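Local structure of TRAP-T family transporter, DctP (Periplasmic binding) subunit (Sulfitobacter sp. NAS-14.1, 4PF8) at residues G41-M46 against V61-V66; Q113-M118 against Y140-A145; L173-I178 against G183-M188; S216-A221 against G283-N288. The protein binds beta-D-galacturonate as the periplasmic solute-binding subunit of a TRAP transporter, probably handing the sugar acid to membrane partners for uptake. All coordinates share one frame; numbering follows the deposited sequence. Where two conformers were deposited one is given.

Interaction 1 of 4, residues G41-M46 against V61-V66; sequences GMEAFM and VFHAGV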
loop_
_atom_site.group_PDB
_atom_site.type_symbol
_atom_site.label_atom_id
_atom_site.label_comp_id
_atom_site.label_asym_id
_atom_site.label_seq_id
_atom_site.Cartn_x
_atom_site.Cartn_y
_atom_site.Cartn_z
ATOM N N GLY A 41 -8.917 -9.938 -6.391
ATOM C CA GLY A 41 -7.873 -10.883 -6.036
ATOM C C GLY A 41 -8.218 -11.691 -4.790
ATOM O O GLY A 41 -8.036 -12.910 -4.746
HETATM N N MSE A 42 -8.688 -10.998 -3.762
HETATM C CA MSE A 42 -9.025 -11.647 -2.503
HETATM C C MSE A 42 -10.205 -12.581 -2.645
HETATM O O MSE A 42 -10.220 -13.675 -2.060
HETATM C CB MSE A 42 -9.333 -10.603 -1.437
HETATM C CG MSE A 42 -8.095 -9.812 -1.011
HETATM SE SE MSE A 42 -8.484 -8.621 0.450
HETATM C CE MSE A 42 -8.799 -9.931 1.800
ATOM N N GLU A 43 -11.195 -12.173 -3.421
ATOM C CA GLU A 43 -12.346 -13.042 -3.623
ATOM C C GLU A 43 -11.933 -14.294 -4.391
ATOM O O GLU A 43 -12.436 -15.369 -4.113
ATOM C CB GLU A 43 -13.484 -12.304 -4.320
ATOM C CG GLU A 43 -14.060 -11.171 -3.463
ATOM C CD GLU A 43 -15.269 -11.547 -2.638
ATOM O OE1 GLU A 43 -15.536 -12.762 -2.446
ATOM O OE2 GLU A 43 -15.956 -10.606 -2.175
ATOM N N ALA A 44 -11.004 -14.149 -5.337
ATOM C CA ALA A 44 -10.543 -15.286 -6.136
ATOM C C ALA A 44 -9.783 -16.252 -5.248
ATOM O O ALA A 44 -9.906 -17.468 -5.410
ATOM C CB ALA A 44 -9.671 -14.835 -7.292
ATOM N N PHE A 45 -8.991 -15.702 -4.335
ATOM C CA PHE A 45 -8.266 -16.491 -3.346
ATOM C C PHE A 45 -9.236 -17.336 -2.518
ATOM O O PHE A 45 -9.095 -18.556 -2.426
ATOM C CB PHE A 45 -7.453 -15.564 -2.427
ATOM C CG PHE A 45 -6.930 -16.239 -1.193
ATOM C CD1 PHE A 45 -5.873 -17.122 -1.265
ATOM C CD2 PHE A 45 -7.493 -15.979 0.049
ATOM C CE1 PHE A 45 -5.394 -17.757 -0.128
ATOM C CE2 PHE A 45 -7.008 -16.603 1.189
ATOM C CZ PHE A 45 -5.962 -17.504 1.095
HETATM N N MSE A 46 -10.230 -16.680 -1.931
HETATM C CA MSE A 46 -11.162 -17.367 -1.045
HETATM C C MSE A 46 -11.972 -18.402 -1.811
HETATM O O MSE A 46 -12.184 -19.521 -1.334
HETATM C CB MSE A 46 -12.098 -16.347 -0.392
HETATM C CG MSE A 46 -12.913 -16.898 0.766
HETATM SE SE MSE A 46 -11.764 -17.476 2.258
HETATM C CE MSE A 46 -11.995 -19.396 2.071
ATOM N N VAL A 61 -14.732 -12.109 2.346
ATOM C CA VAL A 61 -13.979 -10.870 2.315
ATOM C C VAL A 61 -14.903 -9.705 2.657
ATOM O O VAL A 61 -15.990 -9.566 2.101
ATOM C CB VAL A 61 -13.367 -10.629 0.925
ATOM C CG1 VAL A 61 -12.513 -9.361 0.924
ATOM C CG2 VAL A 61 -12.536 -11.842 0.503
ATOM N N PHE A 62 -14.472 -8.900 3.614
ATOM C CA PHE A 62 -15.233 -7.744 4.065
ATOM C C PHE A 62 -14.568 -6.507 3.524
ATOM O O PHE A 62 -13.450 -6.160 3.922
ATOM C CB PHE A 62 -15.289 -7.714 5.592
ATOM C CG PHE A 62 -16.123 -8.826 6.171
ATOM C CD1 PHE A 62 -15.581 -10.089 6.372
ATOM C CD2 PHE A 62 -17.444 -8.621 6.460
ATOM C CE1 PHE A 62 -16.333 -11.108 6.869
ATOM C CE2 PHE A 62 -18.218 -9.642 6.967
ATOM C CZ PHE A 62 -17.662 -10.893 7.175
ATOM N N HIS A 63 -15.255 -5.863 2.588
ATOM C CA HIS A 63 -14.697 -4.740 1.844
ATOM C C HIS A 63 -14.884 -3.407 2.566
ATOM O O HIS A 63 -15.559 -3.320 3.597
ATOM C CB HIS A 63 -15.369 -4.679 0.461
ATOM C CG HIS A 63 -15.227 -5.936 -0.317
ATOM N ND1 HIS A 63 -14.000 -6.416 -0.712
ATOM C CD2 HIS A 63 -16.137 -6.831 -0.765
ATOM C CE1 HIS A 63 -14.152 -7.558 -1.361
ATOM N NE2 HIS A 63 -15.440 -7.831 -1.405
ATOM N N ALA A 64 -14.238 -2.383 2.029
ATOM C CA ALA A 64 -14.462 -0.999 2.432
ATOM C C ALA A 64 -14.051 -0.720 3.872
ATOM O O ALA A 64 -14.546 0.232 4.492
ATOM C CB ALA A 64 -15.921 -0.605 2.199
ATOM N N GLY A 65 -13.128 -1.519 4.399
ATOM C CA GLY A 65 -12.562 -1.269 5.717
ATOM C C GLY A 65 -13.569 -1.414 6.847
ATOM O O GLY A 65 -13.359 -0.871 7.937
ATOM N N VAL A 66 -14.663 -2.139 6.613
ATOM C CA VAL A 66 -15.746 -2.213 7.593
ATOM C C VAL A 66 -15.294 -2.904 8.892
ATOM O O VAL A 66 -15.892 -2.680 9.965
ATOM C CB VAL A 66 -17.000 -2.889 6.982
ATOM C CG1 VAL A 66 -16.775 -4.374 6.732
ATOM C CG2 VAL A 66 -18.236 -2.650 7.855
HETATM O O HOH W 1 -16.188 -12.961 -0.059
#
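V61 sits against two successive residues of the helix, M42 and E43, one apolar, one charged. Its CG1 meets the tail of M42, a selenomethionine, whose last torsion is bent (chi3 68°), so that both SE and the methyl run beside the valine; CE comes to 3.9 Å from V61 CG1. Nearer the helix, M42 CB lies 3.9 Å from V61 CG2. Helix 37-52 is the crossover of a beta-alpha-beta unit, linking strand 26-29 to strand 59-62 at the border of a mixed sheet, and V61 and H63 belong to the end of that border strand and the turn after it. E43 passes over the valine, OE2 4.0 Å from V61 CB, to accept from the imidazole: H63 NE2 to E43 OE2 is 2.9 Å, the carboxylate oxygen lying close to the imidazole plane and being met on its anti side. E43 OE1 accepts from a water, which in turn accepts from V61 N at 2.9 Å. With an alanine in place of E43, H63 NE2 would probably lose its acceptor and the water one of its holds. On its other nitrogen, H63 ND1 pairs with N30 ND2.

Interaction 2 of 4, residues Q113-M118 against Y140-A145; sequences QMYELM and YYDAGA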
loop_
_atom_site.group_PDB
_atom_site.type_symbol
_atom_site.label_atom_id
_atom_site.label_comp_id
_atom_site.label_asym_id
_atom_site.label_seq_id
_atom_site.Cartn_x
_atom_site.Cartn_y
_atom_site.Cartn_z
ATOM N N GLN A 113 10.723 -3.388 -11.136
ATOM C CA GLN A 113 11.835 -3.696 -10.250
ATOM C C GLN A 113 11.291 -4.128 -8.883
ATOM O O GLN A 113 11.830 -5.033 -8.255
ATOM C CB GLN A 113 12.748 -2.493 -10.056
ATOM C CG GLN A 113 13.999 -2.872 -9.315
ATOM C CD GLN A 113 14.568 -1.760 -8.476
ATOM O OE1 GLN A 113 13.834 -0.970 -7.900
ATOM N NE2 GLN A 113 15.884 -1.702 -8.397
HETATM N N MSE A 114 10.225 -3.487 -8.437
HETATM C CA MSE A 114 9.576 -3.884 -7.176
HETATM C C MSE A 114 9.113 -5.340 -7.261
HETATM O O MSE A 114 9.342 -6.120 -6.332
HETATM C CB MSE A 114 8.436 -2.931 -6.812
HETATM C CG MSE A 114 7.680 -3.295 -5.524
HETATM SE SE MSE A 114 6.314 -4.655 -5.733
HETATM C CE MSE A 114 4.912 -3.552 -6.520
ATOM N N TYR A 115 8.534 -5.758 -8.396
ATOM C CA TYR A 115 8.112 -7.164 -8.509
ATOM C C TYR A 115 9.326 -8.084 -8.367
ATOM O O TYR A 115 9.284 -9.081 -7.643
ATOM C CB TYR A 115 7.492 -7.495 -9.867
ATOM C CG TYR A 115 6.072 -7.037 -10.168
ATOM C CD1 TYR A 115 5.428 -6.046 -9.445
ATOM C CD2 TYR A 115 5.379 -7.617 -11.222
ATOM C CE1 TYR A 115 4.128 -5.654 -9.776
ATOM C CE2 TYR A 115 4.100 -7.242 -11.545
ATOM C CZ TYR A 115 3.480 -6.260 -10.837
ATOM O OH TYR A 115 2.206 -5.933 -11.229
ATOM N N GLU A 116 10.409 -7.754 -9.067
ATOM C CA GLU A 116 11.603 -8.581 -9.069
ATOM C C GLU A 116 12.164 -8.736 -7.660
ATOM O O GLU A 116 12.532 -9.844 -7.251
ATOM C CB GLU A 116 12.662 -8.002 -10.012
ATOM N N LEU A 117 12.215 -7.635 -6.916
ATOM C CA LEU A 117 12.789 -7.656 -5.567
ATOM C C LEU A 117 11.860 -8.369 -4.589
ATOM O O LEU A 117 12.319 -9.206 -3.801
ATOM C CB LEU A 117 13.084 -6.223 -5.082
ATOM C CG LEU A 117 14.179 -5.502 -5.879
ATOM C CD1 LEU A 117 14.312 -4.062 -5.452
ATOM C CD2 LEU A 117 15.505 -6.212 -5.730
HETATM N N MSE A 118 10.578 -8.041 -4.648
HETATM C CA MSE A 118 9.610 -8.608 -3.710
HETATM C C MSE A 118 9.373 -10.100 -3.964
HETATM O O MSE A 118 9.060 -10.846 -3.028
HETATM C CB MSE A 118 8.290 -7.836 -3.755
HETATM C CG MSE A 118 8.439 -6.397 -3.281
HETATM SE SE MSE A 118 9.137 -6.247 -1.447
HETATM C CE MSE A 118 7.672 -7.099 -0.579
ATOM N N TYR A 140 2.649 -10.754 -2.971
ATOM C CA TYR A 140 2.723 -9.294 -2.989
ATOM C C TYR A 140 1.922 -8.698 -4.147
ATOM O O TYR A 140 2.236 -8.872 -5.336
ATOM C CB TYR A 140 4.200 -8.830 -2.997
ATOM C CG TYR A 140 4.949 -9.265 -1.760
ATOM C CD1 TYR A 140 4.612 -8.744 -0.506
ATOM C CD2 TYR A 140 5.985 -10.197 -1.831
ATOM C CE1 TYR A 140 5.260 -9.160 0.635
ATOM C CE2 TYR A 140 6.655 -10.608 -0.684
ATOM C CZ TYR A 140 6.279 -10.080 0.549
ATOM O OH TYR A 140 6.932 -10.482 1.701
ATOM N N TYR A 141 0.849 -8.021 -3.772
ATOM C CA TYR A 141 -0.053 -7.344 -4.702
ATOM C C TYR A 141 0.518 -5.988 -5.106
ATOM O O TYR A 141 1.259 -5.356 -4.356
ATOM C CB TYR A 141 -1.430 -7.138 -4.055
ATOM C CG TYR A 141 -2.388 -8.337 -4.002
ATOM C CD1 TYR A 141 -1.944 -9.645 -4.107
ATOM C CD2 TYR A 141 -3.746 -8.131 -3.825
ATOM C CE1 TYR A 141 -2.857 -10.720 -4.043
ATOM C CE2 TYR A 141 -4.644 -9.176 -3.770
ATOM C CZ TYR A 141 -4.205 -10.460 -3.875
ATOM O OH TYR A 141 -5.120 -11.488 -3.806
ATOM N N ASP A 142 0.178 -5.566 -6.315
ATOM C CA ASP A 142 0.620 -4.302 -6.899
ATOM C C ASP A 142 -0.258 -3.155 -6.422
ATOM O O ASP A 142 -1.478 -3.266 -6.406
ATOM C CB ASP A 142 0.493 -4.444 -8.421
ATOM C CG ASP A 142 1.270 -3.403 -9.221
ATOM O OD1 ASP A 142 1.708 -2.359 -8.685
ATOM O OD2 ASP A 142 1.421 -3.663 -10.452
ATOM N N ALA A 143 0.366 -2.055 -6.028
ATOM C CA ALA A 143 -0.358 -0.825 -5.738
ATOM C C ALA A 143 0.271 0.348 -6.486
ATOM O O ALA A 143 0.123 1.512 -6.094
ATOM C CB ALA A 143 -0.405 -0.551 -4.255
ATOM N N GLY A 144 0.946 0.032 -7.581
ATOM C CA GLY A 144 1.494 1.073 -8.422
ATOM C C GLY A 144 2.356 2.040 -7.648
ATOM O O GLY A 144 3.038 1.657 -6.726
ATOM N N ALA A 145 2.364 3.301 -8.090
ATOM C CA ALA A 145 3.153 4.361 -7.449
ATOM C C ALA A 145 2.214 5.441 -6.951
ATOM O O ALA A 145 1.180 5.688 -7.547
ATOM C CB ALA A 145 4.142 4.970 -8.440
#
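Helix 111-118 ends beside the outgoing end of strand 135-141, the backbones coming closest at M118 and Y140, whose CA atoms are 7.0 Å apart. There the methyl of M118, a selenomethionine, presses on the face of the Y140 ring: CE stands 3.3 Å from the ring centroid, only 8° off the normal, a CH-pi contact, with SE farther out on the same line as a distant Met-aromatic neighbour. The ring itself is tied at its far end, since Y140 OH hydrogen-bonds to G123 O. One turn back on the helix, Y115 reaches the other end of the contact, its hydroxyl giving a short bond of 2.5 Å from Y115 OH to D142 OD2. Ring and carboxylate are almost perpendicular (82°), and the donor comes from above the carboxylate plane. D142 CG lies anti to the backbone N (chi1 -163°), which lets OD1 close an Asx turn, accepting from G144 N at 2.7 Å; M114 CE rests 4.0 Å from D142 OD1. A leucine in place of D142 would probably strand the Y115 hydroxyl without its acceptor and leave G144 N without the one that closes the Asx turn. R266 lies against the Y115 ring as a cation-pi partner. Two neutral donors, Y115 OH and G144 N, one on each oxygen, are likely to stabilise the charge of the buried carboxylate.

Interaction 3 of 4, residues L173-I178 against G183-M188; sequences LFVGMI and GNATPM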
loop_
_atom_site.group_PDB
_atom_site.type_symbol
_atom_site.label_atom_id
_atom_site.label_comp_id
_atom_site.label_asym_id
_atom_site.label_seq_id
_atom_site.Cartn_x
_atom_site.Cartn_y
_atom_site.Cartn_z
ATOM N N LEU A 173 7.609 7.789 8.813
ATOM C CA LEU A 173 8.398 8.087 7.623
ATOM C C LEU A 173 7.686 9.083 6.715
ATOM O O LEU A 173 8.331 9.933 6.115
ATOM C CB LEU A 173 8.715 6.818 6.817
ATOM C CG LEU A 173 9.886 5.946 7.255
ATOM C CD1 LEU A 173 9.941 4.716 6.361
ATOM C CD2 LEU A 173 11.204 6.695 7.208
ATOM N N PHE A 174 6.365 8.965 6.597
ATOM C CA PHE A 174 5.599 9.833 5.711
ATOM C C PHE A 174 5.459 11.251 6.251
ATOM O O PHE A 174 5.388 12.214 5.478
ATOM C CB PHE A 174 4.222 9.223 5.406
ATOM C CG PHE A 174 4.316 7.828 4.840
ATOM C CD1 PHE A 174 5.278 7.502 3.893
ATOM C CD2 PHE A 174 3.482 6.835 5.279
ATOM C CE1 PHE A 174 5.369 6.218 3.398
ATOM C CE2 PHE A 174 3.604 5.551 4.793
ATOM C CZ PHE A 174 4.527 5.260 3.846
ATOM N N VAL A 175 5.429 11.385 7.566
ATOM C CA VAL A 175 5.440 12.699 8.176
ATOM C C VAL A 175 6.756 13.392 7.797
ATOM O O VAL A 175 6.757 14.558 7.370
ATOM C CB VAL A 175 5.291 12.586 9.697
ATOM C CG1 VAL A 175 5.519 13.941 10.369
ATOM C CG2 VAL A 175 3.931 12.039 10.047
ATOM N N GLY A 176 7.866 12.670 7.921
ATOM C CA GLY A 176 9.175 13.204 7.579
ATOM C C GLY A 176 9.268 13.601 6.111
ATOM O O GLY A 176 9.882 14.606 5.755
HETATM N N MSE A 177 8.652 12.815 5.246
HETATM C CA MSE A 177 8.644 13.093 3.818
HETATM C C MSE A 177 7.992 14.442 3.514
HETATM O O MSE A 177 8.536 15.251 2.759
HETATM C CB MSE A 177 7.898 11.964 3.112
HETATM C CG MSE A 177 7.513 12.214 1.682
HETATM SE SE MSE A 177 6.689 10.574 1.006
HETATM C CE MSE A 177 7.900 9.409 1.882
ATOM N N ILE A 178 6.827 14.678 4.094
ATOM C CA ILE A 178 6.090 15.915 3.856
ATOM C C ILE A 178 6.827 17.101 4.487
ATOM O O ILE A 178 6.950 18.175 3.873
ATOM C CB ILE A 178 4.659 15.814 4.413
ATOM C CG1 ILE A 178 3.887 14.714 3.714
ATOM C CG2 ILE A 178 3.907 17.107 4.257
ATOM C CD1 ILE A 178 3.866 14.842 2.251
ATOM N N GLY A 183 5.848 20.888 3.994
ATOM C CA GLY A 183 4.418 20.699 4.165
ATOM C C GLY A 183 4.069 20.393 5.605
ATOM O O GLY A 183 4.950 20.228 6.460
ATOM N N ASN A 184 2.776 20.331 5.874
ATOM C CA ASN A 184 2.289 19.980 7.195
ATOM C C ASN A 184 1.506 18.685 7.091
ATOM O O ASN A 184 0.466 18.636 6.447
ATOM C CB ASN A 184 1.441 21.109 7.769
ATOM C CG ASN A 184 2.207 22.422 7.851
ATOM O OD1 ASN A 184 3.176 22.551 8.611
ATOM N ND2 ASN A 184 1.793 23.395 7.048
ATOM N N ALA A 185 2.042 17.634 7.702
ATOM C CA ALA A 185 1.500 16.285 7.583
ATOM C C ALA A 185 0.510 15.945 8.675
ATOM O O ALA A 185 0.713 16.288 9.831
ATOM C CB ALA A 185 2.614 15.289 7.617
ATOM N N THR A 186 -0.559 15.251 8.300
ATOM C CA THR A 186 -1.515 14.763 9.273
ATOM C C THR A 186 -1.770 13.289 8.963
ATOM O O THR A 186 -2.335 12.981 7.926
ATOM C CB THR A 186 -2.858 15.504 9.166
ATOM O OG1 THR A 186 -2.661 16.890 9.449
ATOM C CG2 THR A 186 -3.834 14.981 10.215
ATOM N N PRO A 187 -1.337 12.382 9.865
ATOM C CA PRO A 187 -1.654 10.956 9.731
ATOM C C PRO A 187 -3.160 10.796 9.930
ATOM O O PRO A 187 -3.717 11.338 10.888
ATOM C CB PRO A 187 -0.856 10.299 10.863
ATOM C CG PRO A 187 0.131 11.338 11.302
ATOM C CD PRO A 187 -0.507 12.650 11.046
HETATM N N MSE A 188 -3.822 10.102 9.011
HETATM C CA MSE A 188 -5.272 9.939 9.082
HETATM C C MSE A 188 -5.657 8.642 8.382
HETATM O O MSE A 188 -5.142 8.315 7.309
HETATM C CB MSE A 188 -5.976 11.108 8.388
HETATM C CG MSE A 188 -7.492 11.068 8.434
HETATM SE SE MSE A 188 -8.216 12.596 7.435
HETATM C CE MSE A 188 -6.899 13.799 7.924
#
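G183 meets I178 where the chain leaves the helix and turns back: G183 N donates to I178 O at 2.9 Å with an N-H...O angle of 151°, the donor lying well above the carbonyl plane. The same glycine is overlaid by a methyl, I178 CG2 lying 3.6 Å from G183 CA. A side chain would have no room here, because a CB built on G183 would fall 2.7 Å from that methyl. At N184 the side chain turns away, but its amide still lies beneath the isoleucine, with N184 N 3.8 Å from I178 CG2. The branch pattern explains this: CG2 of I178 is anti to the backbone N while CG1 is anti to the carbonyl carbon (chi1 -62°), which sends one methyl over the glycine and leaves the other arm beside the next residue but one. That residue is A185, whose CB points into the groove between residues one turn apart and stands 3.8 Å from I178 CB and 3.9 Å from V175 CA. The arrangement is that of a beta-alpha-beta unit: strands 165-168 and 184-187 run parallel, and helix 172-179 crosses back at 160° to the second strand, their axes 7.4 Å apart. I178 also touches V166 and V168 of the first strand, so it packs on both. Further along, P187 CG meets V175 CG2, 4.1 Å away. Just past it, M188 O accepts from NE of R167, a residue that lines the galacturonate pocket.

Interaction 4 of 4, residues S216-A221 against G283-N288; sequences SHFEVA and GGVEVN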
loop_
_atom_site.group_PDB
_atom_site.type_symbol
_atom_site.label_atom_id
_atom_site.label_comp_id
_atom_site.label_asym_id
_atom_site.label_seq_id
_atom_site.Cartn_x
_atom_site.Cartn_y
_atom_site.Cartn_z
ATOM N N SER A 216 -13.332 8.685 -4.896
ATOM C CA SER A 216 -13.837 9.994 -5.287
ATOM C C SER A 216 -12.962 11.157 -4.819
ATOM O O SER A 216 -13.393 12.311 -4.886
ATOM C CB SER A 216 -15.276 10.213 -4.830
ATOM O OG SER A 216 -16.150 9.253 -5.410
ATOM N N HIS A 217 -11.749 10.897 -4.349
ATOM C CA HIS A 217 -10.867 11.999 -3.980
ATOM C C HIS A 217 -10.677 12.928 -5.173
ATOM O O HIS A 217 -10.496 14.138 -4.997
ATOM C CB HIS A 217 -9.517 11.531 -3.474
ATOM C CG HIS A 217 -9.578 10.786 -2.179
ATOM N ND1 HIS A 217 -8.483 10.156 -1.629
ATOM C CD2 HIS A 217 -10.621 10.526 -1.349
ATOM C CE1 HIS A 217 -8.851 9.539 -0.516
ATOM N NE2 HIS A 217 -10.141 9.735 -0.337
ATOM N N PHE A 218 -10.698 12.372 -6.387
ATOM C CA PHE A 218 -10.463 13.187 -7.577
ATOM C C PHE A 218 -11.559 14.183 -7.826
ATOM O O PHE A 218 -11.350 15.139 -8.558
ATOM C CB PHE A 218 -10.261 12.318 -8.809
ATOM C CG PHE A 218 -11.525 11.769 -9.409
ATOM C CD1 PHE A 218 -12.195 10.721 -8.815
ATOM C CD2 PHE A 218 -12.035 12.287 -10.594
ATOM C CE1 PHE A 218 -13.357 10.196 -9.362
ATOM C CE2 PHE A 218 -13.196 11.757 -11.166
ATOM C CZ PHE A 218 -13.853 10.714 -10.546
ATOM N N GLU A 219 -12.719 13.995 -7.210
ATOM C CA GLU A 219 -13.809 14.946 -7.361
ATOM C C GLU A 219 -13.632 16.172 -6.469
ATOM O O GLU A 219 -14.279 17.201 -6.698
ATOM C CB GLU A 219 -15.156 14.278 -7.060
ATOM C CG GLU A 219 -15.493 13.176 -8.067
ATOM C CD GLU A 219 -16.833 12.507 -7.821
ATOM O OE1 GLU A 219 -17.312 11.789 -8.727
ATOM O OE2 GLU A 219 -17.407 12.685 -6.728
ATOM N N VAL A 220 -12.799 16.060 -5.448
ATOM C CA VAL A 220 -12.613 17.154 -4.486
ATOM C C VAL A 220 -11.175 17.694 -4.453
ATOM O O VAL A 220 -10.909 18.712 -3.813
ATOM C CB VAL A 220 -13.079 16.738 -3.067
ATOM C CG1 VAL A 220 -14.613 16.592 -3.029
ATOM C CG2 VAL A 220 -12.438 15.458 -2.624
ATOM N N ALA A 221 -10.254 17.026 -5.142
ATOM C CA ALA A 221 -8.870 17.496 -5.263
ATOM C C ALA A 221 -8.497 17.341 -6.735
ATOM O O ALA A 221 -8.117 16.248 -7.181
ATOM C CB ALA A 221 -7.952 16.682 -4.369
ATOM N N GLY A 283 -12.873 13.419 -16.028
ATOM C CA GLY A 283 -13.557 14.108 -14.947
ATOM C C GLY A 283 -13.038 15.511 -14.679
ATOM O O GLY A 283 -13.437 16.148 -13.705
ATOM N N GLY A 284 -12.123 15.982 -15.517
ATOM C CA GLY A 284 -11.653 17.358 -15.455
ATOM C C GLY A 284 -10.448 17.627 -14.572
ATOM O O GLY A 284 -10.080 18.776 -14.341
ATOM N N VAL A 285 -9.839 16.573 -14.044
ATOM C CA VAL A 285 -8.644 16.750 -13.244
ATOM C C VAL A 285 -7.537 17.293 -14.127
ATOM O O VAL A 285 -7.396 16.869 -15.276
ATOM C CB VAL A 285 -8.195 15.419 -12.626
ATOM C CG1 VAL A 285 -6.809 15.531 -11.972
ATOM C CG2 VAL A 285 -9.224 14.947 -11.589
ATOM N N GLU A 286 -6.767 18.228 -13.579
ATOM C CA GLU A 286 -5.575 18.715 -14.237
ATOM C C GLU A 286 -4.415 17.834 -13.803
ATOM O O GLU A 286 -3.977 17.903 -12.645
ATOM C CB GLU A 286 -5.280 20.163 -13.866
ATOM C CG GLU A 286 -3.948 20.637 -14.417
ATOM C CD GLU A 286 -3.765 20.331 -15.901
ATOM O OE1 GLU A 286 -2.598 20.131 -16.336
ATOM O OE2 GLU A 286 -4.784 20.300 -16.635
ATOM N N VAL A 287 -3.931 17.022 -14.737
ATOM C CA VAL A 287 -2.816 16.121 -14.476
ATOM C C VAL A 287 -1.533 16.737 -15.000
ATOM O O VAL A 287 -1.484 17.221 -16.139
ATOM C CB VAL A 287 -3.023 14.764 -15.146
ATOM C CG1 VAL A 287 -1.864 13.832 -14.826
ATOM C CG2 VAL A 287 -4.338 14.135 -14.674
ATOM N N ASN A 288 -0.504 16.784 -14.168
ATOM C CA ASN A 288 0.817 17.192 -14.651
ATOM C C ASN A 288 1.885 16.152 -14.342
ATOM O O ASN A 288 1.843 15.493 -13.305
ATOM C CB ASN A 288 1.237 18.557 -14.101
ATOM C CG ASN A 288 1.514 18.540 -12.609
ATOM O OD1 ASN A 288 0.596 18.493 -11.789
ATOM N ND2 ASN A 288 2.790 18.631 -12.249
#
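F218 begins its contact with V285 at CB, which lies 4.0 Å from V285 CG2. From there CG is placed between the backbone N and the carbonyl carbon (chi1 79°), which swings the ring across its own backbone, under E219 CG, and turns one edge to the partner. CD2, on that edge, is also 4.0 Å from V285 CG2, and the methyl sits in the ring plane. CE2, next toward the tip, faces G283, 4.5 Å from G283 CA. This atom bounds the room at the glycine, since a CB modelled on G283 would come within 2.9 Å of F218 CE2. One face of the ring is filled from within the segment, E219 CG standing 3.8 Å above the plane over its centre. Behind the side chain, F218 O lies 3.7 Å from V285 CG2, so this single methyl is touched by carbonyl, CB and ring edge alike. The place is the C-terminal end of helix 248-282, closed by a Schellman motif: G284, with positive phi, lets G284 N return to M281 O and V285 N to I280 O. Strand 286-289 then starts and runs parallel to strand 223-230 as the border strand of a mixed sheet. V285 CG2 lies anti to the carbonyl carbon, which directs it at F218. Between the two backbones the lysine K222 adds the polar tie, its NZ hydrogen-bonding to both F218 O and G283 O, while Y212 packs against F218 and V285 both.

How the interactions relate
Interaction 2 is the most buried of the four and lies nearest the middle of the chain; the others are partly buried. Interactions 1 and 2 reach the same mixed sheet, at its two border strands, and touch where Y141 OH packs against the backbone of G41 and M42. Interactions 1 and 3 each join helix to strand within a beta-alpha-beta unit on opposite sides of the chain's centre, yet the first adds a histidine-carboxylate bond and a water. Interaction 4, the farthest out, brings together segments distant in sequence with no direct polar bond between them, a lysine outside supplying the polar tie. Carboxylates take part in interactions 1 and 2, whereas 3 and 4 rest mainly on apolar side chains.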